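Local coordinates for protein malate dehydrogenase (Porphyromonas gingivalis, PDB 3FI9) that probably acts as an NAD-dependent malate dehydrogenase, interconverting malate and oxaloacetate, at residues Ala25-Met30 / Val243-Ile248; Ala77-Ser82 / Ala250-Glu255; Pro268-Ile273 / Ala301-Ser306. One frame throughout, in Å; residues are numbered along the deposited sequence.

Overall arrangement
Contacts 1 and 2 are neighbours, with centres 9 Å apart. Both use helix 238-251. It meets helix 19-30 in contact 1, and its end meets strand 77-82 of the central mixed sheet in contact 2. Along the chain these contacts interleave: 25-30, 77-82, 243-248, 250-255. Ile245 packs on Val81, and Ile248 on Tyr79 and Val81. Together they pack helix 238-251, from the C-terminal part of the chain, against the NAD-binding domain. Contact 3 comes later, within the C-terminal alpha/beta domain, and joins the turn at 268-273 to helix 297-319. Its centre is 31 Å from that of contact 1, across the chain's centre, and 28 Å from that of contact 2.

Contact 1. Residues Ala25-Met30 / Val243-Ile248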
ATOM      1  N   ALA A  25      -3.603   6.350   2.518  1.00 14.49           N
ATOM      2  CA  ALA A  25      -4.964   6.015   2.855  1.00 13.52           C
ATOM      3  C   ALA A  25      -5.093   4.523   3.055  1.00 13.57           C
ATOM      4  O   ALA A  25      -5.743   4.079   3.987  1.00 13.26           O
ATOM      5  CB  ALA A  25      -5.941   6.470   1.713  1.00 13.03           C
ATOM      6  N   GLN A  26      -4.511   3.755   2.152  1.00 12.69           N
ATOM      7  CA  GLN A  26      -4.561   2.293   2.236  1.00 13.40           C
ATOM      8  C   GLN A  26      -3.795   1.854   3.495  1.00 14.11           C
ATOM      9  O   GLN A  26      -4.213   0.972   4.196  1.00 13.66           O
ATOM     10  CB  GLN A  26      -3.953   1.673   0.957  1.00 14.24           C
ATOM     11  CG  GLN A  26      -3.872   0.083   1.070  1.00 13.76           C
ATOM     12  CD  GLN A  26      -3.198  -0.538  -0.138  1.00 14.59           C
ATOM     13  OE1 GLN A  26      -3.008   0.108  -1.174  1.00 15.74           O
ATOM     14  NE2 GLN A  26      -2.781  -1.796   0.008  1.00 14.76           N
ATOM     15  N   THR A  27      -2.668   2.501   3.790  1.00 13.67           N
ATOM     16  CA  THR A  27      -1.888   2.105   4.952  1.00 14.07           C
ATOM     17  C   THR A  27      -2.610   2.399   6.260  1.00 14.86           C
ATOM     18  O   THR A  27      -2.597   1.575   7.213  1.00 15.87           O
ATOM     19  CB  THR A  27      -0.491   2.773   4.909  1.00 13.40           C
ATOM     20  OG1 THR A  27       0.170   2.353   3.705  1.00 15.08           O
ATOM     21  CG2 THR A  27       0.385   2.382   6.148  1.00 13.42           C
ATOM     22  N   ALA A  28      -3.210   3.574   6.338  1.00 13.50           N
ATOM     23  CA  ALA A  28      -3.937   3.945   7.559  1.00 13.98           C
ATOM     24  C   ALA A  28      -5.112   2.996   7.799  1.00 14.93           C
ATOM     25  O   ALA A  28      -5.375   2.573   8.937  1.00 13.96           O
ATOM     26  CB  ALA A  28      -4.469   5.371   7.421  1.00 14.02           C
ATOM     27  N   ALA A  29      -5.812   2.660   6.728  1.00 14.80           N
ATOM     28  CA  ALA A  29      -6.919   1.705   6.837  1.00 15.76           C
ATOM     29  C   ALA A  29      -6.433   0.320   7.246  1.00 15.89           C
ATOM     30  O   ALA A  29      -7.022  -0.310   8.118  1.00 16.38           O
ATOM     31  CB  ALA A  29      -7.709   1.656   5.500  1.00 15.80           C
ATOM     32  N   MET A  30      -5.356  -0.187   6.630  1.00 14.76           N
ATOM     33  CA  MET A  30      -4.857  -1.494   7.052  1.00 14.30           C
ATOM     34  C   MET A  30      -4.470  -1.523   8.514  1.00 15.11           C
ATOM     35  O   MET A  30      -4.657  -2.536   9.212  1.00 14.87           O
ATOM     36  CB  MET A  30      -3.612  -1.912   6.223  1.00 13.71           C
ATOM     37  CG  MET A  30      -3.922  -2.277   4.774  1.00 12.30           C
ATOM     38  SD  MET A  30      -2.485  -2.614   3.673  1.00  7.81           S
ATOM     39  CE  MET A  30      -1.895  -4.126   4.574  1.00 10.50           C
ATOM     40  N   VAL A 243       6.161   5.129   6.104  1.00 15.46           N
ATOM     41  CA  VAL A 243       6.909   5.603   7.293  1.00 14.42           C
ATOM     42  C   VAL A 243       6.131   6.734   8.025  1.00 15.49           C
ATOM     43  O   VAL A 243       5.944   6.708   9.268  1.00 13.47           O
ATOM     44  CB  VAL A 243       8.375   5.970   6.929  1.00 13.59           C
ATOM     45  CG1 VAL A 243       9.087   6.633   8.133  1.00 14.59           C
ATOM     46  CG2 VAL A 243       9.129   4.669   6.450  1.00 11.96           C
ATOM     47  N   SER A 244       5.598   7.661   7.225  1.00 15.16           N
ATOM     48  CA  SER A 244       4.735   8.727   7.743  1.00 15.43           C
ATOM     49  C   SER A 244       3.529   8.158   8.505  1.00 15.49           C
ATOM     50  O   SER A 244       3.127   8.673   9.555  1.00 15.53           O
ATOM     51  CB  SER A 244       4.250   9.595   6.574  1.00 14.33           C
ATOM     52  OG  SER A 244       5.372  10.280   5.952  1.00 16.30           O
ATOM     53  N   ILE A 245       2.917   7.144   7.941  1.00 15.29           N
ATOM     54  CA  ILE A 245       1.748   6.596   8.650  1.00 15.89           C
ATOM     55  C   ILE A 245       2.155   5.841   9.922  1.00 15.26           C
ATOM     56  O   ILE A 245       1.396   5.842  10.919  1.00 14.47           O
ATOM     57  CB  ILE A 245       0.811   5.773   7.760  1.00 15.04           C
ATOM     58  CG1 ILE A 245       0.453   6.607   6.494  1.00 16.15           C
ATOM     59  CG2 ILE A 245      -0.468   5.351   8.582  1.00 15.15           C
ATOM     60  CD1 ILE A 245      -0.210   8.023   6.727  1.00 19.11           C
ATOM     61  N   GLU A 246       3.329   5.206   9.918  1.00 14.33           N
ATOM     62  CA  GLU A 246       3.815   4.644  11.183  1.00 14.31           C
ATOM     63  C   GLU A 246       3.978   5.760  12.170  1.00 13.86           C
ATOM     64  O   GLU A 246       3.718   5.552  13.369  1.00 13.56           O
ATOM     65  CB  GLU A 246       5.203   3.995  11.074  1.00 13.30           C
ATOM     66  CG  GLU A 246       5.303   2.710  10.359  1.00 19.82           C
ATOM     67  CD  GLU A 246       6.751   2.174  10.372  1.00 24.46           C
ATOM     68  OE1 GLU A 246       6.967   1.120  10.964  1.00 29.80           O
ATOM     69  OE2 GLU A 246       7.665   2.794   9.805  1.00 23.78           O
ATOM     70  N   MET A 247       4.462   6.933  11.711  1.00 13.00           N
ATOM     71  CA  MET A 247       4.587   8.086  12.658  1.00 13.62           C
ATOM     72  C   MET A 247       3.235   8.487  13.275  1.00 14.32           C
ATOM     73  O   MET A 247       3.162   8.681  14.520  1.00 14.73           O
ATOM     74  CB  MET A 247       5.239   9.331  12.005  1.00 13.42           C
ATOM     75  CG  MET A 247       6.617   9.036  11.350  1.00 13.59           C
ATOM     76  SD  MET A 247       7.256  10.473  10.467  1.00  6.06           S
ATOM     77  CE  MET A 247       7.331  11.706  11.721  1.00  9.48           C
ATOM     78  N   ILE A 248       2.202   8.684  12.449  1.00 14.13           N
ATOM     79  CA  ILE A 248       0.901   9.115  13.004  1.00 15.96           C
ATOM     80  C   ILE A 248       0.288   7.995  13.902  1.00 16.65           C
ATOM     81  O   ILE A 248      -0.348   8.252  14.933  1.00 17.63           O
ATOM     82  CB  ILE A 248      -0.095   9.591  11.907  1.00 16.47           C
ATOM     83  CG1 ILE A 248      -1.083  10.596  12.518  1.00 16.21           C
ATOM     84  CG2 ILE A 248      -0.830   8.388  11.193  1.00 13.65           C
ATOM     85  CD1 ILE A 248      -0.431  11.928  12.933  1.00 17.58           C
TER
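Thr27 and Ile245 meet methyl to branch point, and no ring, amide or carboxylate takes part in the contact. Thr27 CG2 lies 3.8 Å from Ile245 CB and 3.9 Å from Ile245 CG2. The two side chains cross at a slant. The same CG2 of Ile245 also rests on the backbone of Ala28, 3.9 Å from Ala28 CA, and its distance to Ala28 CB is 4.2 Å. The Thr27 methyl stands anti to its own backbone N (OG1 chi1 -60°), which turns it to the isoleucine. The hydroxyl OG1 sits beside the backbone N instead and bonds to Asn23 O one turn earlier in the helix. The backbones come close, with 6.4 Å between Ala28 CA and Ile245 CA. Helix 19-30 follows the glycine-rich loop of the Rossmann-type domain, Gly15 to Gly21, which is predicted to bind NAD. The side chain of Ile245 is about 7 Å from Gly21. The contact thus joins the helix after this loop to helix 238-251. Met24 also packs on Ile245. The contact is apolar and buried, so across these two segments the fit rests on van der Waals packing, with no directional bond.

Contact 2. Residues Ala77-Ser82 / Ala250-Glu255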
ATOM      1  N   ALA A  77     -11.038  17.091  12.900  1.00 23.74           N
ATOM      2  CA  ALA A  77      -9.730  16.418  12.693  1.00 22.47           C
ATOM      3  C   ALA A  77      -8.943  16.464  13.989  1.00 21.66           C
ATOM      4  O   ALA A  77      -8.793  17.535  14.565  1.00 22.28           O
ATOM      5  CB  ALA A  77      -8.933  17.120  11.565  1.00 22.12           C
ATOM      6  N   LYS A  78      -8.443  15.327  14.459  1.00 19.90           N
ATOM      7  CA  LYS A  78      -7.497  15.318  15.558  1.00 19.37           C
ATOM      8  C   LYS A  78      -6.070  14.929  15.157  1.00 18.25           C
ATOM      9  O   LYS A  78      -5.134  15.150  15.919  1.00 17.81           O
ATOM     10  CB  LYS A  78      -7.927  14.339  16.630  1.00 18.83           C
ATOM     11  CG  LYS A  78      -9.228  14.788  17.392  1.00 21.05           C
ATOM     12  CD  LYS A  78      -9.141  16.233  17.887  1.00 23.45           C
ATOM     13  CE  LYS A  78     -10.204  16.484  18.971  1.00 28.31           C
ATOM     14  NZ  LYS A  78     -11.472  16.769  18.309  1.00 27.22           N
ATOM     15  N   TYR A  79      -5.943  14.277  14.018  1.00 17.91           N
ATOM     16  CA  TYR A  79      -4.619  13.924  13.441  1.00 17.06           C
ATOM     17  C   TYR A  79      -4.643  14.299  12.000  1.00 17.86           C
ATOM     18  O   TYR A  79      -5.656  14.139  11.320  1.00 18.33           O
ATOM     19  CB  TYR A  79      -4.321  12.428  13.596  1.00 16.43           C
ATOM     20  CG  TYR A  79      -4.397  12.041  15.037  1.00 17.90           C
ATOM     21  CD1 TYR A  79      -3.290  12.134  15.857  1.00 21.01           C
ATOM     22  CD2 TYR A  79      -5.632  11.677  15.622  1.00 19.63           C
ATOM     23  CE1 TYR A  79      -3.374  11.795  17.241  1.00 21.96           C
ATOM     24  CE2 TYR A  79      -5.716  11.371  16.956  1.00 21.70           C
ATOM     25  CZ  TYR A  79      -4.588  11.410  17.756  1.00 24.38           C
ATOM     26  OH  TYR A  79      -4.684  11.108  19.093  1.00 26.25           O
ATOM     27  N   ILE A  80      -3.514  14.830  11.520  1.00 17.51           N
ATOM     28  CA  ILE A  80      -3.417  15.246  10.153  1.00 16.99           C
ATOM     29  C   ILE A  80      -2.074  14.818   9.615  1.00 17.28           C
ATOM     30  O   ILE A  80      -1.048  15.021  10.274  1.00 17.45           O
ATOM     31  CB  ILE A  80      -3.451  16.797  10.013  1.00 18.08           C
ATOM     32  CG1 ILE A  80      -4.806  17.353  10.495  1.00 17.59           C
ATOM     33  CG2 ILE A  80      -3.213  17.181   8.538  1.00 16.57           C
ATOM     34  CD1 ILE A  80      -4.835  18.894  10.575  1.00 21.25           C
ATOM     35  N   VAL A  81      -2.069  14.259   8.415  1.00 16.43           N
ATOM     36  CA  VAL A  81      -0.814  13.981   7.727  1.00 15.94           C
ATOM     37  C   VAL A  81      -0.901  14.618   6.370  1.00 17.20           C
ATOM     38  O   VAL A  81      -1.782  14.285   5.610  1.00 16.70           O
ATOM     39  CB  VAL A  81      -0.603  12.458   7.534  1.00 16.28           C
ATOM     40  CG1 VAL A  81       0.659  12.163   6.638  1.00 15.62           C
ATOM     41  CG2 VAL A  81      -0.514  11.788   8.895  1.00 15.16           C
ATOM     42  N   SER A  82       0.034  15.506   6.039  1.00 18.17           N
ATOM     43  CA  SER A  82       0.010  16.142   4.698  1.00 17.37           C
ATOM     44  C   SER A  82       1.154  15.859   3.765  1.00 18.59           C
ATOM     45  O   SER A  82       2.317  16.115   4.118  1.00 17.68           O
ATOM     46  CB  SER A  82      -0.099  17.671   4.793  1.00 18.21           C
ATOM     47  OG  SER A  82      -0.075  18.235   3.478  1.00 18.38           O
ATOM     48  N   ALA A 250       2.011   6.188  15.967  1.00 18.75           N
ATOM     49  CA  ALA A 250       2.665   6.416  17.259  1.00 19.15           C
ATOM     50  C   ALA A 250       2.030   7.583  17.997  1.00 18.59           C
ATOM     51  O   ALA A 250       1.791   7.517  19.195  1.00 19.43           O
ATOM     52  CB  ALA A 250       4.182   6.686  17.039  1.00 19.00           C
ATOM     53  N   ALA A 251       1.777   8.668  17.279  1.00 18.83           N
ATOM     54  CA  ALA A 251       1.138   9.842  17.881  1.00 19.51           C
ATOM     55  C   ALA A 251      -0.270   9.536  18.372  1.00 20.41           C
ATOM     56  O   ALA A 251      -0.773  10.251  19.222  1.00 20.13           O
ATOM     57  CB  ALA A 251       1.087  10.996  16.907  1.00 18.50           C
ATOM     58  N   MET A 252      -0.909   8.522  17.791  1.00 21.52           N
ATOM     59  CA  MET A 252      -2.289   8.179  18.148  1.00 21.86           C
ATOM     60  C   MET A 252      -2.316   7.168  19.304  1.00 23.34           C
ATOM     61  O   MET A 252      -3.398   6.683  19.672  1.00 24.18           O
ATOM     62  CB  MET A 252      -3.054   7.643  16.915  1.00 20.78           C
ATOM     63  CG  MET A 252      -3.313   8.662  15.772  1.00 20.12           C
ATOM     64  SD  MET A 252      -3.836   8.123  14.051  1.00 13.66           S
ATOM     65  CE  MET A 252      -5.645   7.890  14.287  1.00 19.78           C
ATOM     66  N   GLY A 253      -1.140   6.844  19.853  1.00 23.17           N
ATOM     67  CA  GLY A 253      -1.007   5.958  21.018  1.00 24.52           C
ATOM     68  C   GLY A 253      -0.758   4.502  20.668  1.00 25.04           C
ATOM     69  O   GLY A 253      -0.799   3.616  21.535  1.00 24.79           O
ATOM     70  N   GLY A 254      -0.486   4.248  19.391  1.00 24.97           N
ATOM     71  CA  GLY A 254      -0.115   2.928  18.941  1.00 24.44           C
ATOM     72  C   GLY A 254       1.344   2.618  19.191  1.00 25.25           C
ATOM     73  O   GLY A 254       2.014   3.244  20.032  1.00 25.12           O
ATOM     74  N   GLU A 255       1.812   1.625  18.460  1.00 25.32           N
ATOM     75  CA  GLU A 255       3.183   1.163  18.484  1.00 26.49           C
ATOM     76  C   GLU A 255       4.160   2.348  18.290  1.00 25.84           C
ATOM     77  O   GLU A 255       3.910   3.233  17.496  1.00 22.96           O
ATOM     78  CB  GLU A 255       3.297   0.145  17.347  1.00 27.86           C
ATOM     79  CG  GLU A 255       4.628  -0.568  17.200  1.00 33.22           C
ATOM     80  CD  GLU A 255       4.512  -1.734  16.239  1.00 40.31           C
ATOM     81  OE1 GLU A 255       3.360  -2.084  15.865  1.00 43.04           O
ATOM     82  OE2 GLU A 255       5.561  -2.315  15.874  1.00 44.46           O
TER
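The carbonyl oxygen of Ala251 is the polar atom that comes close to the Tyr79 ring: Ala251 O is 3.6 Å from Tyr79 CE1. It approaches obliquely, and no hydrogen bond joins the two segments. The main contact is with Met252. Its CG sits almost over the middle of the Tyr79 ring, 3.4 Å from the centroid and 9° off the ring normal. This is a CH-pi contact. The sulfur follows on the same methionine: Met252 SD is 4.4 Å from the Tyr79 centroid and 21° off the normal, a Met-aromatic contact over the face. The thioether then bends at chi3 (82°), and Met252 CE comes within 4.0 Å of Tyr79 CD2. One face of the ring is thus followed by the methionine from CG to its terminal methyl. Near the phenol end, Met252 CA lies 3.9 Å from Tyr79 OH. Helix 238-251 stops just here. Gly253, with positive phi, closes it in a Schellman motif, and Gly253 N bonds back to Ala250 O at 3.1 Å. Tyr79 belongs to strand 77-82, which lies between strands 10-14 and 121-124 in the parallel, Rossmann-type part of the sheet. Its side chain also touches Leu11 and His121, while Met252 touches Thr7. This is structural packing away from the predicted NAD and substrate sites. Its chemistry is dispersion and weak CH-pi and sulfur-aromatic attraction, so the helix end is held to the sheet by a close, buried, uncharged fit.

Contact 3. Residues Pro268-Ile273 / Ala301-Ser306; sequences PGFEHI and AALKES
Phe270 pushes the CE1 corner of its ring against the backbone of helix 297-319 at Leu303 and Lys304. Phe270 CE1 is 3.6 Å from Lys304 CA. Leu303 C and Lys304 N lie at the ring edge, in its plane. Leu303 packs on the same corner, with Phe270 CE1 3.9 Å from Leu303 CG. Lys304 starts with CG anti to the backbone N (chi1 178°), bends at chi2, and then runs straight to Gly269. There Lys304 NZ gives a hydrogen bond to Gly269 O at 2.7 Å, the donor tilted 27° from the carbonyl plane. Lys304 NZ lies 5.7 Å from the Phe270 ring centroid, so any cation-pi attraction is weak. Gly269 N bonds to Glu271 OE2 at 2.8 Å, from above the carboxylate plane. Glu271 OE1 is 4.6 Å from Lys304 NZ, too far for a salt bridge. The turn links antiparallel strands 261-267 and 273-277 at the sheet edge within this chain, with a G1 beta bulge at His272 and Ile273. Further along the helix, Tyr307 and Arg314 bond the carbonyls of Glu271 and His272. The Glu271 carboxylate would probably stabilise the charge on Lys304. The bond to Gly269 O ties turn to helix beside the buried Phe270 ring.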
ATOM      1  N   PRO A 268      20.887  26.025  23.152  1.00 25.67           N
ATOM      2  CA  PRO A 268      22.123  26.729  22.789  1.00 25.25           C
ATOM      3  C   PRO A 268      22.861  25.992  21.679  1.00 24.33           C
ATOM      4  O   PRO A 268      22.981  24.776  21.744  1.00 24.50           O
ATOM      5  CB  PRO A 268      22.933  26.680  24.101  1.00 25.78           C
ATOM      6  CG  PRO A 268      21.860  26.653  25.185  1.00 26.36           C
ATOM      7  CD  PRO A 268      20.768  25.785  24.608  1.00 25.77           C
ATOM      8  N   GLY A 269      23.341  26.707  20.666  1.00 23.72           N
ATOM      9  CA  GLY A 269      24.087  26.098  19.547  1.00 22.94           C
ATOM     10  C   GLY A 269      23.213  25.635  18.394  1.00 22.41           C
ATOM     11  O   GLY A 269      23.668  25.512  17.253  1.00 22.67           O
ATOM     12  N   PHE A 270      21.939  25.398  18.683  1.00 20.91           N
ATOM     13  CA  PHE A 270      20.979  24.953  17.654  1.00 20.44           C
ATOM     14  C   PHE A 270      19.632  25.691  17.862  1.00 19.72           C
ATOM     15  O   PHE A 270      18.660  25.114  18.292  1.00 17.68           O
ATOM     16  CB  PHE A 270      20.802  23.442  17.812  1.00 18.84           C
ATOM     17  CG  PHE A 270      22.068  22.671  17.552  1.00 19.31           C
ATOM     18  CD1 PHE A 270      22.448  22.374  16.253  1.00 19.16           C
ATOM     19  CD2 PHE A 270      22.902  22.277  18.607  1.00 20.49           C
ATOM     20  CE1 PHE A 270      23.627  21.661  16.006  1.00 21.29           C
ATOM     21  CE2 PHE A 270      24.107  21.546  18.361  1.00 20.81           C
ATOM     22  CZ  PHE A 270      24.452  21.251  17.066  1.00 20.14           C
ATOM     23  N   GLU A 271      19.606  26.996  17.606  1.00 19.97           N
ATOM     24  CA  GLU A 271      18.463  27.790  18.036  1.00 20.40           C
ATOM     25  C   GLU A 271      17.377  27.840  16.980  1.00 20.29           C
ATOM     26  O   GLU A 271      17.692  27.937  15.794  1.00 19.74           O
ATOM     27  CB  GLU A 271      18.955  29.213  18.346  1.00 21.65           C
ATOM     28  CG  GLU A 271      20.030  29.242  19.451  1.00 22.97           C
ATOM     29  CD  GLU A 271      21.464  29.068  18.954  1.00 27.68           C
ATOM     30  OE1 GLU A 271      21.715  28.780  17.738  1.00 27.39           O
ATOM     31  OE2 GLU A 271      22.368  29.208  19.823  1.00 29.62           O
ATOM     32  N   HIS A 272      16.104  27.808  17.401  1.00 20.16           N
ATOM     33  CA  HIS A 272      14.988  28.232  16.500  1.00 19.51           C
ATOM     34  C   HIS A 272      14.958  27.531  15.166  1.00 19.00           C
ATOM     35  O   HIS A 272      15.083  28.164  14.104  1.00 18.42           O
ATOM     36  CB  HIS A 272      15.059  29.743  16.250  1.00 19.79           C
ATOM     37  CG  HIS A 272      14.960  30.547  17.499  1.00 21.29           C
ATOM     38  ND1 HIS A 272      15.985  31.354  17.954  1.00 24.99           N
ATOM     39  CD2 HIS A 272      13.982  30.613  18.432  1.00 21.80           C
ATOM     40  CE1 HIS A 272      15.636  31.901  19.106  1.00 22.45           C
ATOM     41  NE2 HIS A 272      14.426  31.472  19.419  1.00 24.47           N
ATOM     42  N   ILE A 273      14.793  26.206  15.198  1.00 18.91           N
ATOM     43  CA  ILE A 273      14.925  25.451  13.959  1.00 18.48           C
ATOM     44  C   ILE A 273      14.107  24.189  14.004  1.00 17.99           C
ATOM     45  O   ILE A 273      13.664  23.767  15.091  1.00 18.77           O
ATOM     46  CB  ILE A 273      16.442  25.089  13.718  1.00 18.58           C
ATOM     47  CG1 ILE A 273      16.700  24.765  12.257  1.00 19.42           C
ATOM     48  CG2 ILE A 273      16.898  23.955  14.674  1.00 17.57           C
ATOM     49  CD1 ILE A 273      16.667  26.039  11.363  1.00 17.92           C
ATOM     50  N   ALA A 301      29.746  18.236  15.480  1.00 18.81           N
ATOM     51  CA  ALA A 301      30.226  19.331  14.595  1.00 18.96           C
ATOM     52  C   ALA A 301      29.646  19.216  13.195  1.00 18.57           C
ATOM     53  O   ALA A 301      29.388  20.220  12.510  1.00 18.63           O
ATOM     54  CB  ALA A 301      31.768  19.369  14.572  1.00 18.13           C
ATOM     55  N   ALA A 302      29.472  17.984  12.728  1.00 17.39           N
ATOM     56  CA  ALA A 302      28.849  17.782  11.436  1.00 18.09           C
ATOM     57  C   ALA A 302      27.387  18.235  11.512  1.00 17.38           C
ATOM     58  O   ALA A 302      26.870  18.858  10.579  1.00 19.15           O
ATOM     59  CB  ALA A 302      28.940  16.274  11.029  1.00 17.51           C
ATOM     60  N   LEU A 303      26.740  17.915  12.630  1.00 18.23           N
ATOM     61  CA  LEU A 303      25.357  18.341  12.916  1.00 18.67           C
ATOM     62  C   LEU A 303      25.240  19.883  12.938  1.00 18.76           C
ATOM     63  O   LEU A 303      24.280  20.455  12.413  1.00 18.72           O
ATOM     64  CB  LEU A 303      24.873  17.747  14.240  1.00 19.39           C
ATOM     65  CG  LEU A 303      23.399  17.996  14.613  1.00 20.60           C
ATOM     66  CD1 LEU A 303      22.475  17.429  13.541  1.00 23.66           C
ATOM     67  CD2 LEU A 303      23.008  17.414  15.968  1.00 22.22           C
ATOM     68  N   LYS A 304      26.230  20.542  13.520  1.00 19.25           N
ATOM     69  CA  LYS A 304      26.274  22.013  13.536  1.00 21.47           C
ATOM     70  C   LYS A 304      26.380  22.568  12.110  1.00 22.28           C
ATOM     71  O   LYS A 304      25.711  23.540  11.765  1.00 22.76           O
ATOM     72  CB  LYS A 304      27.452  22.484  14.410  1.00 21.60           C
ATOM     73  CG  LYS A 304      27.648  23.996  14.492  1.00 23.32           C
ATOM     74  CD  LYS A 304      26.334  24.714  14.862  1.00 24.79           C
ATOM     75  CE  LYS A 304      26.599  26.198  15.198  1.00 29.11           C
ATOM     76  NZ  LYS A 304      25.372  26.932  15.644  1.00 26.48           N
ATOM     77  N   GLU A 305      27.204  21.934  11.270  1.00 23.80           N
ATOM     78  CA  GLU A 305      27.292  22.279   9.856  1.00 24.11           C
ATOM     79  C   GLU A 305      25.921  22.213   9.155  1.00 23.70           C
ATOM     80  O   GLU A 305      25.536  23.123   8.420  1.00 22.14           O
ATOM     81  CB  GLU A 305      28.191  21.253   9.153  1.00 26.15           C
ATOM     82  CG  GLU A 305      29.652  21.479   9.267  1.00 30.42           C
ATOM     83  CD  GLU A 305      30.169  22.314   8.103  1.00 39.57           C
ATOM     84  OE1 GLU A 305      30.207  23.558   8.249  1.00 43.66           O
ATOM     85  OE2 GLU A 305      30.557  21.731   7.054  1.00 41.64           O
ATOM     86  N   SER A 306      25.228  21.088   9.325  1.00 20.89           N
ATOM     87  CA  SER A 306      23.873  20.922   8.806  1.00 21.09           C
ATOM     88  C   SER A 306      22.940  22.024   9.396  1.00 20.26           C
ATOM     89  O   SER A 306      22.171  22.708   8.656  1.00 19.66           O
ATOM     90  CB  SER A 306      23.388  19.500   9.156  1.00 20.71           C
ATOM     91  OG  SER A 306      22.074  19.266   8.715  1.00 24.35           O
TER